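GTPase-activating protein skywalker (Drosophila melanogaster, PDB 6R82) acts as a GTPase-activating protein for Rab35, regulating synaptic vesicle protein turnover through endosomal trafficking, and is represented here by its TLDc domain. Local coordinates at residues A[14-25]-A[97-108]. Sequence-based numbering, arbitrary orientation.
Sequences FLFTLWSWLPVR and ETFLFSLYPERA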
loop_
_atom_site.group_PDB
_atom_site.type_symbol
_atom_site.label_atom_id
_atom_site.label_comp_id
_atom_site.label_asym_id
_atom_site.label_seq_id
_atom_site.Cartn_x
_atom_site.Cartn_y
_atom_site.Cartn_z
ATOM N N PHE A 14 11.234 -6.491 -7.948
ATOM C CA PHE A 14 9.795 -6.347 -7.793
ATOM C C PHE A 14 9.305 -5.010 -8.354
ATOM O O PHE A 14 8.216 -4.945 -8.936
ATOM C CB PHE A 14 9.421 -6.516 -6.317
ATOM C CG PHE A 14 9.770 -7.884 -5.750
ATOM C CD1 PHE A 14 9.700 -9.025 -6.550
ATOM C CD2 PHE A 14 10.172 -8.027 -4.424
ATOM C CE1 PHE A 14 10.017 -10.281 -6.037
ATOM C CE2 PHE A 14 10.492 -9.283 -3.907
ATOM C CZ PHE A 14 10.415 -10.408 -4.718
ATOM N N LEU A 15 10.104 -3.947 -8.212
ATOM C CA LEU A 15 9.740 -2.656 -8.789
ATOM C C LEU A 15 9.653 -2.734 -10.307
ATOM O O LEU A 15 8.705 -2.214 -10.911
ATOM C CB LEU A 15 10.760 -1.589 -8.389
ATOM C CG LEU A 15 10.666 -0.992 -6.984
ATOM C CD1 LEU A 15 11.696 0.106 -6.836
ATOM C CD2 LEU A 15 9.288 -0.440 -6.780
ATOM N N PHE A 16 10.650 -3.365 -10.941
ATOM C CA PHE A 16 10.656 -3.455 -12.399
ATOM C C PHE A 16 9.497 -4.298 -12.905
ATOM O O PHE A 16 8.941 -4.001 -13.971
ATOM C CB PHE A 16 12.002 -4.006 -12.885
ATOM C CG PHE A 16 13.120 -2.999 -12.816
ATOM C CD1 PHE A 16 13.232 -2.002 -13.774
ATOM C CD2 PHE A 16 14.049 -3.034 -11.782
ATOM C CE1 PHE A 16 14.245 -1.051 -13.707
ATOM C CE2 PHE A 16 15.074 -2.098 -11.710
ATOM C CZ PHE A 16 15.176 -1.101 -12.684
ATOM N N THR A 17 9.093 -5.320 -12.136
ATOM C CA THR A 17 7.914 -6.114 -12.489
ATOM C C THR A 17 6.648 -5.281 -12.410
ATOM O O THR A 17 5.751 -5.426 -13.247
ATOM C CB THR A 17 7.788 -7.327 -11.562
ATOM O OG1 THR A 17 9.027 -8.044 -11.543
ATOM C CG2 THR A 17 6.682 -8.254 -12.026
ATOM N N LEU A 18 6.552 -4.413 -11.397
ATOM C CA LEU A 18 5.363 -3.586 -11.187
ATOM C C LEU A 18 5.303 -2.360 -12.091
ATOM O O LEU A 18 4.235 -1.744 -12.190
ATOM C CB LEU A 18 5.317 -3.080 -9.741
ATOM C CG LEU A 18 5.067 -4.096 -8.648
ATOM C CD1 LEU A 18 5.099 -3.389 -7.315
ATOM C CD2 LEU A 18 3.726 -4.758 -8.879
ATOM N N TRP A 19 6.422 -1.977 -12.715
ATOM C CA TRP A 19 6.546 -0.621 -13.251
ATOM C C TRP A 19 5.420 -0.279 -14.221
ATOM O O TRP A 19 4.853 0.826 -14.158
ATOM C CB TRP A 19 7.909 -0.429 -13.915
ATOM C CG TRP A 19 8.372 1.013 -13.884
ATOM C CD1 TRP A 19 8.594 1.833 -14.962
ATOM C CD2 TRP A 19 8.645 1.805 -12.715
ATOM N NE1 TRP A 19 8.993 3.084 -14.531
ATOM C CE2 TRP A 19 9.033 3.093 -13.163
ATOM C CE3 TRP A 19 8.611 1.548 -11.336
ATOM C CZ2 TRP A 19 9.376 4.123 -12.279
ATOM C CZ3 TRP A 19 8.948 2.567 -10.460
ATOM C CH2 TRP A 19 9.324 3.843 -10.933
ATOM N N SER A 20 5.049 -1.215 -15.101
ATOM C CA SER A 20 4.031 -0.908 -16.105
ATOM C C SER A 20 2.628 -0.797 -15.520
ATOM O O SER A 20 1.722 -0.333 -16.223
ATOM C CB SER A 20 4.034 -1.959 -17.229
ATOM O OG SER A 20 3.798 -3.267 -16.730
ATOM N N TRP A 21 2.412 -1.176 -14.262
ATOM C CA TRP A 21 1.083 -0.995 -13.678
ATOM C C TRP A 21 0.853 0.391 -13.081
ATOM O O TRP A 21 -0.300 0.737 -12.791
ATOM C CB TRP A 21 0.829 -2.038 -12.594
ATOM C CG TRP A 21 0.659 -3.414 -13.117
ATOM C CD1 TRP A 21 0.333 -3.779 -14.396
ATOM C CD2 TRP A 21 0.802 -4.625 -12.378
ATOM N NE1 TRP A 21 0.267 -5.149 -14.491
ATOM C CE2 TRP A 21 0.553 -5.690 -13.264
ATOM C CE3 TRP A 21 1.112 -4.914 -11.050
ATOM C CZ2 TRP A 21 0.612 -7.018 -12.864
ATOM C CZ3 TRP A 21 1.168 -6.232 -10.657
ATOM C CH2 TRP A 21 0.915 -7.266 -11.556
ATOM N N LEU A 22 1.910 1.186 -12.877
ATOM C CA LEU A 22 1.758 2.509 -12.287
ATOM C C LEU A 22 1.056 3.438 -13.272
ATOM O O LEU A 22 1.044 3.175 -14.478
ATOM C CB LEU A 22 3.119 3.093 -11.909
ATOM C CG LEU A 22 4.049 2.272 -11.015
ATOM C CD1 LEU A 22 5.428 2.908 -10.992
ATOM C CD2 LEU A 22 3.500 2.135 -9.598
ATOM N N PRO A 23 0.448 4.526 -12.785
ATOM C CA PRO A 23 -0.073 5.542 -13.713
ATOM C C PRO A 23 1.042 6.044 -14.624
ATOM O O PRO A 23 2.193 6.202 -14.204
ATOM C CB PRO A 23 -0.590 6.647 -12.783
ATOM C CG PRO A 23 -0.886 5.923 -11.477
ATOM C CD PRO A 23 0.180 4.874 -11.374
ATOM N N VAL A 24 0.692 6.275 -15.888
ATOM C CA VAL A 24 1.719 6.466 -16.908
ATOM C C VAL A 24 2.624 7.650 -16.560
ATOM O O VAL A 24 3.841 7.585 -16.752
ATOM C CB VAL A 24 1.062 6.602 -18.301
ATOM C CG1 VAL A 24 0.088 7.787 -18.350
ATOM C CG2 VAL A 24 2.118 6.725 -19.389
ATOM N N ARG A 25 2.070 8.730 -15.993
ATOM C CA ARG A 25 2.925 9.883 -15.691
ATOM C C ARG A 25 3.948 9.568 -14.604
ATOM O O ARG A 25 5.014 10.195 -14.560
ATOM C CB ARG A 25 2.089 11.095 -15.276
ATOM C CG ARG A 25 1.540 11.038 -13.851
ATOM C CD ARG A 25 0.421 12.078 -13.667
ATOM N NE ARG A 25 -0.044 12.127 -12.283
ATOM C CZ ARG A 25 -0.963 11.315 -11.775
ATOM N NH1 ARG A 25 -1.539 10.389 -12.536
ATOM N NH2 ARG A 25 -1.314 11.431 -10.503
ATOM N N GLU A 97 -6.986 6.422 -8.041
ATOM C CA GLU A 97 -5.742 5.903 -8.615
ATOM C C GLU A 97 -5.098 4.845 -7.730
ATOM O O GLU A 97 -4.236 4.093 -8.206
ATOM C CB GLU A 97 -4.748 7.051 -8.871
ATOM C CG GLU A 97 -5.116 7.945 -10.070
ATOM C CD GLU A 97 -3.947 8.844 -10.543
ATOM O OE1 GLU A 97 -3.496 9.711 -9.756
ATOM O OE2 GLU A 97 -3.482 8.685 -11.702
ATOM N N THR A 98 -5.494 4.771 -6.457
ATOM C CA THR A 98 -5.014 3.725 -5.559
ATOM C C THR A 98 -5.397 2.352 -6.109
ATOM O O THR A 98 -6.502 2.167 -6.618
ATOM C CB THR A 98 -5.632 3.923 -4.163
ATOM O OG1 THR A 98 -5.240 5.198 -3.625
ATOM C CG2 THR A 98 -5.242 2.801 -3.217
ATOM N N PHE A 99 -4.485 1.382 -6.018
ATOM C CA PHE A 99 -4.822 0.033 -6.456
ATOM C C PHE A 99 -4.022 -0.968 -5.649
ATOM O O PHE A 99 -2.954 -0.647 -5.121
ATOM C CB PHE A 99 -4.586 -0.188 -7.970
ATOM C CG PHE A 99 -3.125 -0.120 -8.415
ATOM C CD1 PHE A 99 -2.291 -1.234 -8.330
ATOM C CD2 PHE A 99 -2.611 1.046 -8.968
ATOM C CE1 PHE A 99 -0.965 -1.179 -8.764
ATOM C CE2 PHE A 99 -1.287 1.113 -9.413
ATOM C CZ PHE A 99 -0.458 0.004 -9.297
ATOM N N LEU A 100 -4.556 -2.185 -5.557
ATOM C CA LEU A 100 -3.869 -3.315 -4.945
ATOM C C LEU A 100 -3.181 -4.164 -6.005
ATOM O O LEU A 100 -3.582 -4.201 -7.167
ATOM C CB LEU A 100 -4.838 -4.211 -4.174
ATOM C CG LEU A 100 -5.830 -3.617 -3.192
ATOM C CD1 LEU A 100 -6.946 -4.626 -2.978
ATOM C CD2 LEU A 100 -5.101 -3.307 -1.893
ATOM N N PHE A 101 -2.157 -4.884 -5.573
ATOM C CA PHE A 101 -1.498 -5.851 -6.434
ATOM C C PHE A 101 -1.044 -7.025 -5.582
ATOM O O PHE A 101 -0.911 -6.915 -4.359
ATOM C CB PHE A 101 -0.298 -5.234 -7.174
ATOM C CG PHE A 101 0.836 -4.847 -6.272
ATOM C CD1 PHE A 101 1.815 -5.762 -5.923
ATOM C CD2 PHE A 101 0.918 -3.562 -5.759
ATOM C CE1 PHE A 101 2.859 -5.408 -5.080
ATOM C CE2 PHE A 101 1.959 -3.195 -4.923
ATOM C CZ PHE A 101 2.935 -4.122 -4.580
ATOM N N SER A 102 -0.798 -8.150 -6.253
ATOM C CA SER A 102 -0.063 -9.267 -5.679
ATOM C C SER A 102 0.960 -9.738 -6.698
ATOM O O SER A 102 0.701 -9.716 -7.904
ATOM C CB SER A 102 -0.988 -10.440 -5.287
ATOM O OG SER A 102 -1.942 -10.714 -6.298
ATOM N N LEU A 103 2.126 -10.150 -6.208
ATOM C CA LEU A 103 3.163 -10.723 -7.057
ATOM C C LEU A 103 3.341 -12.226 -6.870
ATOM O O LEU A 103 3.634 -12.917 -7.847
ATOM C CB LEU A 103 4.504 -10.013 -6.807
ATOM C CG LEU A 103 4.575 -8.544 -7.246
ATOM C CD1 LEU A 103 6.006 -8.018 -7.200
ATOM C CD2 LEU A 103 3.989 -8.371 -8.636
ATOM N N TYR A 104 3.151 -12.742 -5.653
ATOM C CA TYR A 104 3.219 -14.164 -5.332
ATOM C C TYR A 104 2.181 -14.469 -4.261
ATOM O O TYR A 104 1.926 -13.624 -3.395
ATOM C CB TYR A 104 4.616 -14.582 -4.844
ATOM C CG TYR A 104 5.726 -14.267 -5.826
ATOM C CD1 TYR A 104 6.528 -13.138 -5.660
ATOM C CD2 TYR A 104 5.973 -15.094 -6.923
ATOM C CE1 TYR A 104 7.551 -12.835 -6.558
ATOM C CE2 TYR A 104 6.993 -14.803 -7.829
ATOM C CZ TYR A 104 7.779 -13.672 -7.641
ATOM O OH TYR A 104 8.791 -13.375 -8.533
ATOM N N PRO A 105 1.556 -15.664 -4.292
ATOM C CA PRO A 105 1.750 -16.716 -5.297
ATOM C C PRO A 105 1.131 -16.342 -6.640
ATOM O O PRO A 105 1.719 -16.592 -7.688
ATOM C CB PRO A 105 1.040 -17.923 -4.678
ATOM C CG PRO A 105 -0.020 -17.326 -3.797
ATOM C CD PRO A 105 0.567 -16.054 -3.263
ATOM N N GLU A 106 -0.049 -15.735 -6.597
ATOM C CA GLU A 106 -0.690 -15.215 -7.792
ATOM C C GLU A 106 -0.069 -13.877 -8.188
ATOM O O GLU A 106 0.682 -13.255 -7.430
ATOM C CB GLU A 106 -2.191 -15.042 -7.564
ATOM C CG GLU A 106 -2.906 -16.296 -7.108
ATOM C CD GLU A 106 -3.436 -17.110 -8.272
ATOM O OE1 GLU A 106 -2.620 -17.746 -8.976
ATOM O OE2 GLU A 106 -4.671 -17.105 -8.484
ATOM N N ARG A 107 -0.407 -13.423 -9.393
ATOM C CA ARG A 107 0.081 -12.145 -9.903
ATOM C C ARG A 107 -1.094 -11.430 -10.552
ATOM O O ARG A 107 -1.583 -11.865 -11.598
ATOM C CB ARG A 107 1.229 -12.347 -10.893
ATOM C CG ARG A 107 1.893 -11.068 -11.317
ATOM C CD ARG A 107 3.137 -11.311 -12.170
ATOM N NE ARG A 107 3.581 -10.052 -12.758
ATOM C CZ ARG A 107 2.974 -9.459 -13.785
ATOM N NH1 ARG A 107 3.420 -8.298 -14.246
ATOM N NH2 ARG A 107 1.920 -10.027 -14.358
ATOM N N ALA A 108 -1.556 -10.345 -9.933
ATOM C CA ALA A 108 -2.737 -9.653 -10.428
ATOM C C ALA A 108 -2.722 -8.206 -9.965
ATOM O O ALA A 108 -2.064 -7.849 -8.984
ATOM C CB ALA A 108 -4.024 -10.338 -9.959
#
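Arg25 NH1 donates to Glu97 OE2 over 2.7 Å in a nearly straight bond (172°). Beside it NH2 reaches OE1 at 2.9 Å, completing an end-on, two-pronged salt bridge that suits two long, flat-ended side chains. Both oxygens use their syn lone pairs and lie within a few degrees of the guanidinium plane. Pro23 CB also lies against OE2. With an alanine at Glu97, the Arg25 guanidinium is likely to lose both bonds and its charge partner, and to turn more freely.

Farther along, aromatic and aliphatic groups take over. The CB bonds of Phe99 and Phe101 point toward 14-25; Phe99 CE2 meets Trp21 O at 3.5 Å, and Pro23 CD lies at that ring's edge. Leu18 CD1 sits over one face of Phe101 in a CH-pi contact, 3.9 Å from the ring centroid, while its other methyl, CD2, meets Leu103 CD2 at 3.6 Å; a branched leucine serves both partners. The indole of Trp21 is broad enough to take Phe101 CB on one side of its plane and, on the other, the guanidinium of exposed Arg107, which lays a face against CZ2, planes 41° apart. Phe14 CE1 meets Tyr104 CE1 at 3.6 Å, at the tyrosine ring's edge and in its plane.

Helix 13-18 and the turn after it thus lie across strand 99-104 of the antiparallel TLDc sheet, with Phe14 and Leu18 also touching Met60 on strand 57-63, and Leu22 and Pro23 resting on Tyr72 of strand 68-73.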